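Local atomic coordinates of intermedilysin (Streptococcus intermedius, PDB entry 5IMW), a protein that probably forms cytolytic pores in cholesterol-containing host membranes, switching shape after it binds and assembling into membrane-inserted oligomers. Residues S56-K61 with I343-N348; T99-N104 with L115-P120; R246-K251 with A291-G296; F252-K257 with I283-K288; F377-E382 with I423-L428. One frame throughout, in Å; residues are numbered along the deposited sequence.

Contact 1: residues S56-K61 with I343-N348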
# COMPACT_ATOMS: atom_id res chain seq x y z
N SER A 56 -4.00 0.57 -9.06
CA SER A 56 -4.01 -0.75 -9.68
C SER A 56 -3.10 -1.66 -8.86
O SER A 56 -1.87 -1.49 -8.87
CB SER A 56 -3.54 -0.68 -11.14
OG SER A 56 -2.17 -1.02 -11.26
N ASN A 57 -3.69 -2.62 -8.15
CA ASN A 57 -2.97 -3.50 -7.24
C ASN A 57 -3.18 -4.95 -7.65
O ASN A 57 -4.32 -5.38 -7.83
CB ASN A 57 -3.42 -3.29 -5.80
CG ASN A 57 -2.59 -4.07 -4.80
OD1 ASN A 57 -3.11 -4.91 -4.07
ND2 ASN A 57 -1.29 -3.81 -4.78
N ALA A 58 -2.08 -5.69 -7.79
CA ALA A 58 -2.11 -7.09 -8.18
C ALA A 58 -1.51 -7.92 -7.05
O ALA A 58 -0.39 -7.66 -6.61
CB ALA A 58 -1.34 -7.31 -9.48
N THR A 59 -2.26 -8.92 -6.59
CA THR A 59 -1.83 -9.75 -5.47
C THR A 59 -2.22 -11.20 -5.71
O THR A 59 -3.33 -11.48 -6.17
CB THR A 59 -2.45 -9.27 -4.15
OG1 THR A 59 -3.86 -9.56 -4.15
CG2 THR A 59 -2.25 -7.78 -3.95
N SER A 60 -1.31 -12.11 -5.39
CA SER A 60 -1.61 -13.53 -5.38
C SER A 60 -1.94 -14.05 -3.99
O SER A 60 -2.52 -15.14 -3.88
CB SER A 60 -0.44 -14.33 -5.96
OG SER A 60 0.78 -13.98 -5.32
N LYS A 61 -1.60 -13.31 -2.94
CA LYS A 61 -1.88 -13.70 -1.57
C LYS A 61 -3.22 -13.11 -1.16
O LYS A 61 -3.36 -11.90 -1.00
CB LYS A 61 -0.77 -13.21 -0.64
CG LYS A 61 0.53 -14.01 -0.73
CD LYS A 61 1.78 -13.13 -0.63
CE LYS A 61 2.72 -13.60 0.48
NZ LYS A 61 2.24 -13.21 1.84
N ILE A 343 0.46 -19.56 -10.97
CA ILE A 343 -0.04 -18.80 -9.83
C ILE A 343 -1.00 -17.73 -10.34
O ILE A 343 -0.67 -16.96 -11.25
CB ILE A 343 1.11 -18.17 -9.03
CG1 ILE A 343 2.40 -19.00 -9.11
CG2 ILE A 343 0.70 -18.00 -7.57
CD1 ILE A 343 2.27 -20.43 -8.63
N ALA A 344 -2.19 -17.69 -9.75
CA ALA A 344 -3.23 -16.78 -10.20
C ALA A 344 -3.10 -15.44 -9.50
O ALA A 344 -3.04 -15.38 -8.27
CB ALA A 344 -4.62 -17.38 -9.93
N THR A 345 -3.05 -14.37 -10.28
CA THR A 345 -2.97 -13.01 -9.77
C THR A 345 -4.34 -12.36 -9.85
O THR A 345 -5.04 -12.50 -10.86
CB THR A 345 -1.95 -12.19 -10.55
OG1 THR A 345 -0.73 -12.92 -10.68
CG2 THR A 345 -1.67 -10.88 -9.84
N ILE A 346 -4.72 -11.64 -8.80
CA ILE A 346 -5.95 -10.86 -8.77
C ILE A 346 -5.59 -9.38 -8.81
O ILE A 346 -4.82 -8.90 -7.97
CB ILE A 346 -6.80 -11.20 -7.53
CG1 ILE A 346 -7.53 -12.52 -7.77
CG2 ILE A 346 -7.78 -10.07 -7.22
CD1 ILE A 346 -8.38 -12.99 -6.61
N GLN A 347 -6.16 -8.67 -9.78
CA GLN A 347 -5.82 -7.28 -10.04
C GLN A 347 -7.07 -6.43 -9.84
O GLN A 347 -8.09 -6.65 -10.51
CB GLN A 347 -5.28 -7.11 -11.46
CG GLN A 347 -4.32 -5.95 -11.63
CD GLN A 347 -3.53 -6.03 -12.92
OE1 GLN A 347 -3.77 -6.91 -13.75
NE2 GLN A 347 -2.57 -5.13 -13.10
N ASN A 348 -7.00 -5.48 -8.92
CA ASN A 348 -8.12 -4.59 -8.61
C ASN A 348 -7.76 -3.17 -9.03
O ASN A 348 -6.72 -2.64 -8.62
CB ASN A 348 -8.45 -4.62 -7.11
CG ASN A 348 -8.80 -6.02 -6.62
OD1 ASN A 348 -8.54 -7.01 -7.30
ND2 ASN A 348 -9.39 -6.10 -5.43

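Contact 2: residues T99-N104 with L115-P120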
# COMPACT_ATOMS: atom_id res chain seq x y z
N THR A 99 -5.19 -35.82 -2.91
CA THR A 99 -4.46 -34.55 -2.87
C THR A 99 -3.21 -34.75 -2.03
O THR A 99 -3.30 -35.14 -0.86
CB THR A 99 -5.32 -33.42 -2.29
OG1 THR A 99 -6.63 -33.48 -2.85
CG2 THR A 99 -4.71 -32.07 -2.61
N THR A 100 -2.04 -34.50 -2.63
CA THR A 100 -0.76 -34.62 -1.94
C THR A 100 -0.34 -33.25 -1.42
O THR A 100 -0.29 -32.28 -2.17
CB THR A 100 0.31 -35.18 -2.87
OG1 THR A 100 -0.07 -34.95 -4.24
CG2 THR A 100 0.50 -36.68 -2.63
N ILE A 101 -0.05 -33.19 -0.12
CA ILE A 101 0.25 -31.94 0.57
C ILE A 101 1.66 -32.01 1.13
O ILE A 101 2.18 -33.10 1.41
CB ILE A 101 -0.77 -31.66 1.69
CG1 ILE A 101 -2.19 -31.60 1.10
CG2 ILE A 101 -0.43 -30.37 2.43
CD1 ILE A 101 -3.29 -31.39 2.12
N SER A 102 2.29 -30.85 1.28
CA SER A 102 3.60 -30.74 1.90
C SER A 102 3.59 -29.55 2.86
O SER A 102 2.91 -28.55 2.62
CB SER A 102 4.71 -30.56 0.86
OG SER A 102 5.97 -30.44 1.50
N VAL A 103 4.35 -29.68 3.95
CA VAL A 103 4.46 -28.63 4.95
C VAL A 103 5.93 -28.30 5.16
O VAL A 103 6.78 -29.19 5.13
CB VAL A 103 3.80 -29.04 6.29
CG1 VAL A 103 3.81 -27.87 7.26
CG2 VAL A 103 2.38 -29.54 6.05
N ASN A 104 6.22 -27.01 5.37
CA ASN A 104 7.59 -26.52 5.43
C ASN A 104 8.06 -26.27 6.86
O ASN A 104 8.94 -25.44 7.09
CB ASN A 104 7.71 -25.23 4.61
CG ASN A 104 6.96 -24.07 5.24
OD1 ASN A 104 6.01 -24.26 6.00
ND2 ASN A 104 7.39 -22.86 4.92
N LEU A 115 1.67 -35.45 2.91
CA LEU A 115 0.41 -36.08 3.29
C LEU A 115 -0.35 -36.53 2.05
O LEU A 115 0.03 -36.25 0.91
CB LEU A 115 -0.47 -35.13 4.11
CG LEU A 115 0.16 -34.47 5.33
CD1 LEU A 115 -0.91 -33.71 6.11
CD2 LEU A 115 0.84 -35.50 6.21
N THR A 116 -1.45 -37.24 2.30
CA THR A 116 -2.38 -37.64 1.26
C THR A 116 -3.77 -37.71 1.89
O THR A 116 -3.92 -38.21 3.00
CB THR A 116 -2.01 -38.99 0.64
OG1 THR A 116 -0.73 -38.89 -0.00
CG2 THR A 116 -3.05 -39.43 -0.38
N VAL A 117 -4.76 -37.21 1.16
CA VAL A 117 -6.15 -37.25 1.60
C VAL A 117 -6.98 -37.88 0.50
O VAL A 117 -6.94 -37.43 -0.65
CB VAL A 117 -6.68 -35.84 1.95
CG1 VAL A 117 -7.99 -35.95 2.73
CG2 VAL A 117 -5.65 -35.07 2.74
N GLU A 118 -7.73 -38.92 0.85
CA GLU A 118 -8.42 -39.71 -0.17
C GLU A 118 -9.66 -38.99 -0.70
O GLU A 118 -9.89 -38.98 -1.91
CB GLU A 118 -8.81 -41.07 0.41
CG GLU A 118 -8.99 -42.17 -0.63
CD GLU A 118 -7.74 -42.41 -1.45
OE1 GLU A 118 -7.82 -42.30 -2.69
OE2 GLU A 118 -6.68 -42.68 -0.86
N ASN A 119 -10.45 -38.39 0.19
CA ASN A 119 -11.69 -37.70 -0.18
C ASN A 119 -11.60 -36.28 0.37
O ASN A 119 -12.19 -35.96 1.41
CB ASN A 119 -12.91 -38.43 0.37
CG ASN A 119 -13.00 -39.87 -0.12
OD1 ASN A 119 -12.71 -40.17 -1.28
ND2 ASN A 119 -13.38 -40.77 0.78
N PRO A 120 -10.88 -35.39 -0.32
CA PRO A 120 -10.62 -34.05 0.23
C PRO A 120 -11.90 -33.30 0.58
O PRO A 120 -12.81 -33.16 -0.24
CB PRO A 120 -9.85 -33.35 -0.89
CG PRO A 120 -9.20 -34.46 -1.64
CD PRO A 120 -10.15 -35.61 -1.58

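Contact 3: residues R246-K251 with A291-G296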
# COMPACT_ATOMS: atom_id res chain seq x y z
N ARG A 246 -0.65 -15.39 12.02
CA ARG A 246 -1.35 -14.20 12.49
C ARG A 246 -1.31 -13.11 11.44
O ARG A 246 -0.30 -12.91 10.76
CB ARG A 246 -0.72 -13.68 13.78
CG ARG A 246 -0.85 -14.64 14.93
CD ARG A 246 -0.16 -14.11 16.16
NE ARG A 246 -0.56 -12.74 16.48
CZ ARG A 246 -0.07 -12.06 17.50
NH1 ARG A 246 0.83 -12.63 18.29
NH2 ARG A 246 -0.47 -10.82 17.74
N ALA A 247 -2.43 -12.39 11.33
CA ALA A 247 -2.52 -11.24 10.45
C ALA A 247 -3.43 -10.21 11.10
O ALA A 247 -4.41 -10.57 11.76
CB ALA A 247 -3.04 -11.63 9.06
N MET A 248 -3.10 -8.94 10.92
CA MET A 248 -3.81 -7.86 11.58
C MET A 248 -3.96 -6.68 10.63
O MET A 248 -3.05 -6.38 9.84
CB MET A 248 -3.08 -7.41 12.85
CG MET A 248 -1.57 -7.39 12.70
SD MET A 248 -0.67 -6.54 14.02
CE MET A 248 -1.72 -6.80 15.44
N TYR A 249 -5.11 -6.02 10.70
CA TYR A 249 -5.34 -4.74 10.06
C TYR A 249 -5.33 -3.66 11.14
O TYR A 249 -5.99 -3.80 12.17
CB TYR A 249 -6.67 -4.72 9.30
CG TYR A 249 -6.69 -5.55 8.03
CD1 TYR A 249 -5.69 -5.42 7.08
CD2 TYR A 249 -7.72 -6.45 7.79
CE1 TYR A 249 -5.72 -6.17 5.91
CE2 TYR A 249 -7.75 -7.20 6.63
CZ TYR A 249 -6.75 -7.06 5.69
OH TYR A 249 -6.77 -7.81 4.54
N VAL A 250 -4.57 -2.59 10.90
CA VAL A 250 -4.43 -1.51 11.87
C VAL A 250 -4.62 -0.18 11.16
O VAL A 250 -4.28 -0.02 9.99
CB VAL A 250 -3.05 -1.54 12.57
CG1 VAL A 250 -3.03 -0.56 13.74
CG2 VAL A 250 -2.72 -2.96 13.04
N LYS A 251 -5.18 0.79 11.89
CA LYS A 251 -5.37 2.14 11.40
C LYS A 251 -4.53 3.13 12.20
O LYS A 251 -4.32 2.96 13.41
CB LYS A 251 -6.86 2.54 11.48
CG LYS A 251 -7.15 3.89 12.15
CD LYS A 251 -8.57 4.34 11.91
CE LYS A 251 -9.56 3.70 12.87
NZ LYS A 251 -10.94 4.25 12.65
N ALA A 291 -6.76 -1.40 16.18
CA ALA A 291 -6.33 -2.58 15.44
C ALA A 291 -7.36 -3.69 15.58
O ALA A 291 -8.06 -3.80 16.59
CB ALA A 291 -4.97 -3.08 15.92
N VAL A 292 -7.43 -4.52 14.54
CA VAL A 292 -8.21 -5.75 14.56
C VAL A 292 -7.28 -6.89 14.17
O VAL A 292 -6.55 -6.79 13.18
CB VAL A 292 -9.42 -5.69 13.61
CG1 VAL A 292 -10.08 -7.05 13.47
CG2 VAL A 292 -10.42 -4.67 14.12
N VAL A 293 -7.30 -7.97 14.95
CA VAL A 293 -6.33 -9.04 14.83
C VAL A 293 -7.05 -10.34 14.48
O VAL A 293 -8.17 -10.58 14.95
CB VAL A 293 -5.52 -9.21 16.13
CG1 VAL A 293 -4.52 -10.36 16.00
CG2 VAL A 293 -4.79 -7.91 16.48
N LEU A 294 -6.40 -11.15 13.66
CA LEU A 294 -6.86 -12.50 13.36
C LEU A 294 -5.68 -13.44 13.55
O LEU A 294 -4.62 -13.24 12.96
CB LEU A 294 -7.41 -12.61 11.93
CG LEU A 294 -8.66 -13.47 11.78
CD1 LEU A 294 -9.90 -12.65 12.11
CD2 LEU A 294 -8.75 -14.07 10.39
N GLY A 295 -5.87 -14.46 14.38
CA GLY A 295 -4.83 -15.43 14.67
C GLY A 295 -4.20 -15.29 16.04
O GLY A 295 -3.30 -16.08 16.37
N GLY A 296 -4.62 -14.31 16.85
CA GLY A 296 -4.06 -14.13 18.17
C GLY A 296 -4.08 -15.40 18.99
O GLY A 296 -4.65 -16.41 18.57

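Contact 4: residues F252-K257 with I283-K288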
# COMPACT_ATOMS: atom_id res chain seq x y z
N PHE A 252 -4.06 4.17 11.52
CA PHE A 252 -3.36 5.28 12.14
C PHE A 252 -4.08 6.58 11.79
O PHE A 252 -4.34 6.84 10.61
CB PHE A 252 -1.90 5.36 11.66
CG PHE A 252 -1.13 4.08 11.86
CD1 PHE A 252 -0.58 3.78 13.09
CD2 PHE A 252 -0.95 3.19 10.81
CE1 PHE A 252 0.14 2.61 13.28
CE2 PHE A 252 -0.24 2.02 10.99
CZ PHE A 252 0.31 1.73 12.23
N GLU A 253 -4.41 7.37 12.81
CA GLU A 253 -5.11 8.64 12.64
C GLU A 253 -4.20 9.76 13.13
O GLU A 253 -3.93 9.86 14.33
CB GLU A 253 -6.44 8.64 13.39
CG GLU A 253 -7.50 7.74 12.79
CD GLU A 253 -8.83 7.82 13.52
OE1 GLU A 253 -8.82 8.11 14.74
OE2 GLU A 253 -9.88 7.61 12.88
N THR A 254 -3.74 10.60 12.20
CA THR A 254 -2.76 11.64 12.49
C THR A 254 -3.31 13.00 12.10
O THR A 254 -4.18 13.12 11.23
CB THR A 254 -1.44 11.37 11.74
OG1 THR A 254 -1.13 9.97 11.81
CG2 THR A 254 -0.30 12.16 12.36
N THR A 255 -2.78 14.05 12.75
CA THR A 255 -3.12 15.43 12.42
C THR A 255 -1.98 16.18 11.74
O THR A 255 -2.25 17.18 11.06
CB THR A 255 -3.53 16.20 13.68
OG1 THR A 255 -2.46 16.17 14.64
CG2 THR A 255 -4.78 15.60 14.30
N SER A 256 -0.74 15.73 11.89
CA SER A 256 0.38 16.35 11.21
C SER A 256 0.25 16.20 9.69
O SER A 256 -0.43 15.30 9.19
CB SER A 256 1.70 15.73 11.67
OG SER A 256 2.77 16.12 10.83
N LYS A 257 0.91 17.11 8.97
CA LYS A 257 0.86 17.14 7.51
C LYS A 257 2.19 16.75 6.87
O LYS A 257 2.43 17.08 5.70
CB LYS A 257 0.43 18.53 7.04
CG LYS A 257 -0.80 19.09 7.73
CD LYS A 257 -1.89 18.04 7.84
CE LYS A 257 -3.27 18.66 7.94
NZ LYS A 257 -4.32 17.66 7.59
N ILE A 283 10.13 10.92 13.02
CA ILE A 283 10.02 10.02 14.17
C ILE A 283 8.90 10.45 15.12
O ILE A 283 7.74 10.07 14.94
CB ILE A 283 11.37 9.92 14.91
CG1 ILE A 283 12.11 11.27 14.91
CG2 ILE A 283 12.22 8.81 14.29
CD1 ILE A 283 13.10 11.49 13.77
N LEU A 284 9.25 11.24 16.14
CA LEU A 284 8.39 11.43 17.30
C LEU A 284 6.98 11.84 16.90
O LEU A 284 6.78 12.69 16.03
CB LEU A 284 8.99 12.47 18.25
CG LEU A 284 10.32 12.09 18.91
CD1 LEU A 284 11.50 12.72 18.19
CD2 LEU A 284 10.32 12.49 20.39
N LYS A 285 5.99 11.24 17.56
CA LYS A 285 4.58 11.47 17.25
C LYS A 285 3.67 10.70 18.21
O LYS A 285 3.85 9.49 18.40
CB LYS A 285 4.28 11.05 15.81
CG LYS A 285 3.31 11.95 15.08
CD LYS A 285 1.87 11.72 15.51
CE LYS A 285 1.29 12.92 16.24
NZ LYS A 285 -0.20 12.95 16.20
N ASN A 286 2.70 11.38 18.81
CA ASN A 286 1.68 10.76 19.65
C ASN A 286 0.36 10.76 18.90
O ASN A 286 -0.26 11.81 18.71
CB ASN A 286 1.56 11.49 20.99
CG ASN A 286 2.75 11.25 21.90
OD1 ASN A 286 3.85 10.96 21.43
ND2 ASN A 286 2.53 11.36 23.20
N THR A 287 -0.09 9.58 18.49
CA THR A 287 -1.32 9.39 17.74
C THR A 287 -2.27 8.47 18.50
O THR A 287 -1.96 7.99 19.60
CB THR A 287 -1.03 8.81 16.35
OG1 THR A 287 0.26 8.20 16.35
CG2 THR A 287 -1.09 9.89 15.28
N LYS A 288 -3.44 8.24 17.91
CA LYS A 288 -4.38 7.23 18.37
C LYS A 288 -4.34 6.04 17.42
O LYS A 288 -4.17 6.20 16.21
CB LYS A 288 -5.81 7.80 18.44
CG LYS A 288 -6.14 8.54 19.73
CD LYS A 288 -5.11 9.60 20.06
CE LYS A 288 -5.54 10.44 21.26
NZ LYS A 288 -5.79 9.60 22.47

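Contact 5: residues F377-E382 with I423-L428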
# COMPACT_ATOMS: atom_id res chain seq x y z
N PHE A 377 19.98 45.28 -9.14
CA PHE A 377 19.17 44.10 -8.91
C PHE A 377 17.82 44.23 -9.61
O PHE A 377 17.25 45.33 -9.71
CB PHE A 377 18.92 43.86 -7.42
CG PHE A 377 20.15 43.45 -6.64
CD1 PHE A 377 21.42 43.52 -7.20
CD2 PHE A 377 20.03 42.99 -5.35
CE1 PHE A 377 22.53 43.14 -6.47
CE2 PHE A 377 21.14 42.61 -4.62
CZ PHE A 377 22.39 42.69 -5.18
N TYR A 378 17.31 43.10 -10.10
CA TYR A 378 15.94 42.99 -10.56
C TYR A 378 15.35 41.70 -10.01
O TYR A 378 16.00 40.65 -10.05
CB TYR A 378 15.83 43.03 -12.08
CG TYR A 378 16.41 44.28 -12.72
CD1 TYR A 378 17.78 44.45 -12.85
CD2 TYR A 378 15.57 45.30 -13.18
CE1 TYR A 378 18.31 45.59 -13.43
CE2 TYR A 378 16.10 46.44 -13.76
CZ TYR A 378 17.47 46.58 -13.88
OH TYR A 378 18.00 47.72 -14.45
N VAL A 379 14.13 41.78 -9.50
CA VAL A 379 13.50 40.68 -8.77
C VAL A 379 11.99 40.77 -8.97
O VAL A 379 11.39 41.82 -8.75
CB VAL A 379 13.86 40.70 -7.27
CG1 VAL A 379 12.89 39.87 -6.46
CG2 VAL A 379 15.29 40.20 -7.06
N TYR A 380 11.38 39.66 -9.38
CA TYR A 380 9.95 39.61 -9.63
C TYR A 380 9.39 38.32 -9.05
O TYR A 380 10.13 37.37 -8.75
CB TYR A 380 9.63 39.69 -11.13
CG TYR A 380 10.61 40.52 -11.94
CD1 TYR A 380 11.84 40.00 -12.32
CD2 TYR A 380 10.30 41.81 -12.33
CE1 TYR A 380 12.73 40.75 -13.06
CE2 TYR A 380 11.18 42.57 -13.07
CZ TYR A 380 12.40 42.03 -13.44
OH TYR A 380 13.29 42.77 -14.18
N TRP A 381 8.08 38.29 -8.89
CA TRP A 381 7.38 37.11 -8.38
C TRP A 381 5.89 37.29 -8.65
O TRP A 381 5.47 38.26 -9.28
CB TRP A 381 7.67 36.91 -6.89
CG TRP A 381 7.02 37.92 -6.00
CD1 TRP A 381 5.76 37.86 -5.46
CD2 TRP A 381 7.59 39.15 -5.54
NE1 TRP A 381 5.52 38.97 -4.70
CE2 TRP A 381 6.62 39.78 -4.73
CE3 TRP A 381 8.82 39.78 -5.74
CZ2 TRP A 381 6.85 41.01 -4.12
CZ3 TRP A 381 9.04 41.00 -5.13
CH2 TRP A 381 8.06 41.60 -4.33
N GLU A 382 5.10 36.33 -8.17
CA GLU A 382 3.66 36.35 -8.35
C GLU A 382 2.98 35.95 -7.05
O GLU A 382 3.51 35.13 -6.29
CB GLU A 382 3.22 35.40 -9.48
CG GLU A 382 4.31 35.09 -10.50
CD GLU A 382 3.79 34.34 -11.71
OE1 GLU A 382 2.57 34.08 -11.77
OE2 GLU A 382 4.60 34.02 -12.61
N ILE A 423 9.46 32.87 -8.20
CA ILE A 423 10.35 33.94 -7.79
C ILE A 423 11.57 33.95 -8.72
O ILE A 423 12.26 32.94 -8.86
CB ILE A 423 10.78 33.78 -6.33
CG1 ILE A 423 9.55 33.80 -5.41
CG2 ILE A 423 11.75 34.88 -5.92
CD1 ILE A 423 9.83 33.41 -3.99
N ARG A 424 11.84 35.10 -9.32
CA ARG A 424 12.93 35.26 -10.27
C ARG A 424 13.93 36.27 -9.72
O ARG A 424 13.55 37.24 -9.05
CB ARG A 424 12.42 35.72 -11.63
CG ARG A 424 11.31 34.85 -12.22
CD ARG A 424 10.52 35.63 -13.25
NE ARG A 424 11.40 36.31 -14.21
CZ ARG A 424 11.03 37.32 -14.99
NH1 ARG A 424 9.79 37.79 -14.94
NH2 ARG A 424 11.90 37.86 -15.82
N VAL A 425 15.21 36.04 -10.01
CA VAL A 425 16.29 36.89 -9.53
C VAL A 425 17.19 37.23 -10.71
O VAL A 425 17.92 36.37 -11.20
CB VAL A 425 17.10 36.22 -8.41
CG1 VAL A 425 18.23 37.13 -7.96
CG2 VAL A 425 16.20 35.86 -7.24
N LYS A 426 17.14 38.49 -11.14
CA LYS A 426 18.14 39.03 -12.05
C LYS A 426 19.08 39.91 -11.24
O LYS A 426 18.64 40.63 -10.34
CB LYS A 426 17.50 39.85 -13.17
CG LYS A 426 18.25 39.82 -14.50
CD LYS A 426 18.07 41.11 -15.29
CE LYS A 426 16.69 41.22 -15.92
NZ LYS A 426 15.92 42.39 -15.42
N VAL A 427 20.37 39.85 -11.57
CA VAL A 427 21.37 40.61 -10.83
C VAL A 427 22.53 40.90 -11.78
O VAL A 427 23.07 39.99 -12.41
CB VAL A 427 21.85 39.86 -9.57
CG1 VAL A 427 22.41 38.51 -9.92
CG2 VAL A 427 22.86 40.69 -8.78
N LEU A 428 22.90 42.17 -11.89
CA LEU A 428 23.95 42.58 -12.80
C LEU A 428 24.78 43.69 -12.16
O LEU A 428 24.32 44.41 -11.28
CB LEU A 428 23.39 43.07 -14.15
CG LEU A 428 21.93 42.75 -14.48
CD1 LEU A 428 21.00 43.75 -13.81
CD2 LEU A 428 21.70 42.74 -15.98

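Contact 1: residues S56-K61 with I343-N348
Q347 lies across from A58, and its side chain runs along the face of the sheet that carries the alanine methyl. Its CB is 4.1 Å from N57 O. CG, placed anti to the backbone N (chi1 -152°), is 3.8 Å from N57 O and 3.9 Å from A58 CB. From CG the chain is extended (chi2 165°), which takes the amide beyond the methyl. A small alanine suits this position because Q347 CG and T345 CG2 both close on the methyl, from directions roughly at right angles, the latter 3.6 Å from A58 CB. On the opposite face are N57, T59, I346 and N348; there I346 packs with L23. Four backbone bonds join the strands, two at N57–N348 and two at T59–I346, and I346 N meets T59 O at 3.0 Å from above the carbonyl plane. Past T59 the strand pairing ends, and S60 CB rests 3.6 Å from A344 O. The N348 side chain comes near that of H25, a zinc ligand in another structure of this protein; no zinc is bound here. The ladder belongs to the long, curved strands 44-59 and 346-361, the elongated sheet characteristic of domain 2 in cholesterol-dependent cytolysins.

Contact 2: residues T99-N104 with L115-P120
T99 and V117 exchange a pair of backbone hydrogen bonds, and I101 and L115 exchange another, so these four residues have their amide N-H and C=O groups paired across the hairpin. The T99 N to V117 O bond, 3.3 Å long, lies in the carbonyl plane. At the other pair L115 N reaches I101 O at 2.8 Å, and I101 N comes to L115 O at 3.2 Å from well above the carbonyl plane. L115 O also receives a weak bond from the hydroxyl of its own neighbour, T116 OG1, at 2.9 Å, so two donors share this acceptor. That hydroxyl sits beside the backbone N (chi1 -63°), from where it can reach back to the preceding carbonyl, and it also lies 3.6 Å from T100 CG2. Threonines suit this face: beta-branching favours the extended chain, and a hydroxyl tolerates exposure. T100 and S102 turn their backbone groups the other way, bonding D207 and S205, while N104 OD1 accepts a bond from T203 N. I101 and L115 pack CB to CB at 4.2 Å, and I101 CD1 meets V117 CG2 at 4.4 Å. These apolar side chains face helix 122-140, I101 against V125 and L115 against L132, while strand 202-206 continues the sheet beyond strand 99-103.

Contact 3: residues R246-K251 with A291-G296
The guanidinium group of R246 passes beside the turn at G295 and G296, with G296 CA over one of its faces, 4.1 Å from R246 NE. G295 O and V293 CG1 approach the plane obliquely. The bend at chi3 (51°) turns the guanidinium from the glycines back toward V293, while CG and CD stay against G295 O. Glycine fits at 295, where phi is positive (106°) and the backbone comes close to R246. The other flat group, the Y249 ring, leaves the partner strand and meets F167 and F171. On the face shared by M248 and V293 the two side chains run side by side, and M248 CE packs on V293 CG2; farther along, V250 CG2 touches A291 CB at 3.7 Å. Paired bonds at A247–L294 and Y249–V292 join the backbones, each donor nearly along the C=O axis, as in V292 N to Y249 O at 2.9 Å. Cohesion between these strands therefore rests on main-chain bonds and apolar contacts, with no side-chain hydrogen bond or salt bridge across them.

Contact 4: residues F252-K257 with I283-K288
E253 and K288 face each other where strand 246-254 nears its end, and with T287 they carry much of the contact. The meeting of E253 with K288 is mainly a main-chain one, their side chains standing farther off. The two continue the antiparallel register, but E253 N stands 3.6 Å from K288 O, and no hydrogen bond joins the two segments. Strand 246-254 here runs past a loop that joins the sheet only at K288. T287 brings its methyl to the same place, where CG2 lies against both E253 O and the T254 side chain. It is 3.5 Å from T254 OG1 and 3.8 Å from T254 CG2, the two side chains crossing at a slant. T254 CG2, anti to the backbone N (chi1 -42° for OG1), thereby also meets K285, whose CD is 3.9 Å away. A threonine works well on both sides here, since its methyl can pack while its hydroxyl stays compatible with a partly polar setting. K285 bends at chi2 and chi3, which returns its ammonium group to its own chain: NZ donates to N286 O at 2.8 Å, from well above the carbonyl plane. CD and NZ both pass T254 CG2. E253 has a long, weak ion pair with K251. Strand 191-200 flanks 246-254 on its other edge, bonding F252 through F193 and T254 through Q191, while T255-K257 lead toward helix 261-268 and K288 opens strand 288-294.

Contact 5: residues F377-E382 with I423-L428
K426 NZ donates a hydrogen bond to Y380 OH at 2.9 Å, and the same ammonium forms an off-centre cation-pi contact with Y378, 3.9 Å from the ring centroid and 32° off its normal. Bends at chi3 and chi4 of the lysine bring its nitrogen back over the strand to both tyrosines; it meets the Y380 ring at its edge. Backbone bonds at Y378–K426 and Y380–R424 run beneath, R424 N pointing almost straight (179°) at Y380 O over 2.9 Å. Next to this, the R424 guanidinium lies with one face toward the Y380 ring, CD1 3.9 Å above the group's centre and the planes 20° apart. At the far end L428 CD1 reaches the edge of the Y378 ring. The reverse face is apolar: F377 packs beside V427 through CG2, V379 CG2 faces V425 CG1 at 4.3 Å, and W381 CB touches I423 CG1 at 3.9 Å. Such segregation fits one sheet of the C-terminal beta sandwich, with valines and phenylalanine in the buried layer. On the tyrosine face the arginine lays its flat group against Y380, and the lysine is held by a phenol oxygen and an electron-rich ring, which would probably help stabilise the ammonium.

In the fold
Contacts 3 and 4 share strand 246-254 and follow one another along it, their centres 20 Å apart: contact 3 is the zipped part and contact 4 the place where the pairing with strand 288-294 frays. In this family the core sheet strands are extended when flanking helices unfurl into membrane hairpins, and strands 246-254 and 288-294 probably do so here; the C290–C305 disulfide, tying strand 288-294 to 304-305, is consistent with a locked toxin. Contact 1, 21 Å from contact 3 between centres, brings together segments 282 residues apart, and contacts 2, 3 and 4 all fall in the chain between them. Contact 5 stands alone in the beta sandwich, between nearest atoms about 20 Å from contact 4, its closest neighbour, and about 57 Å from contact 2, the farthest.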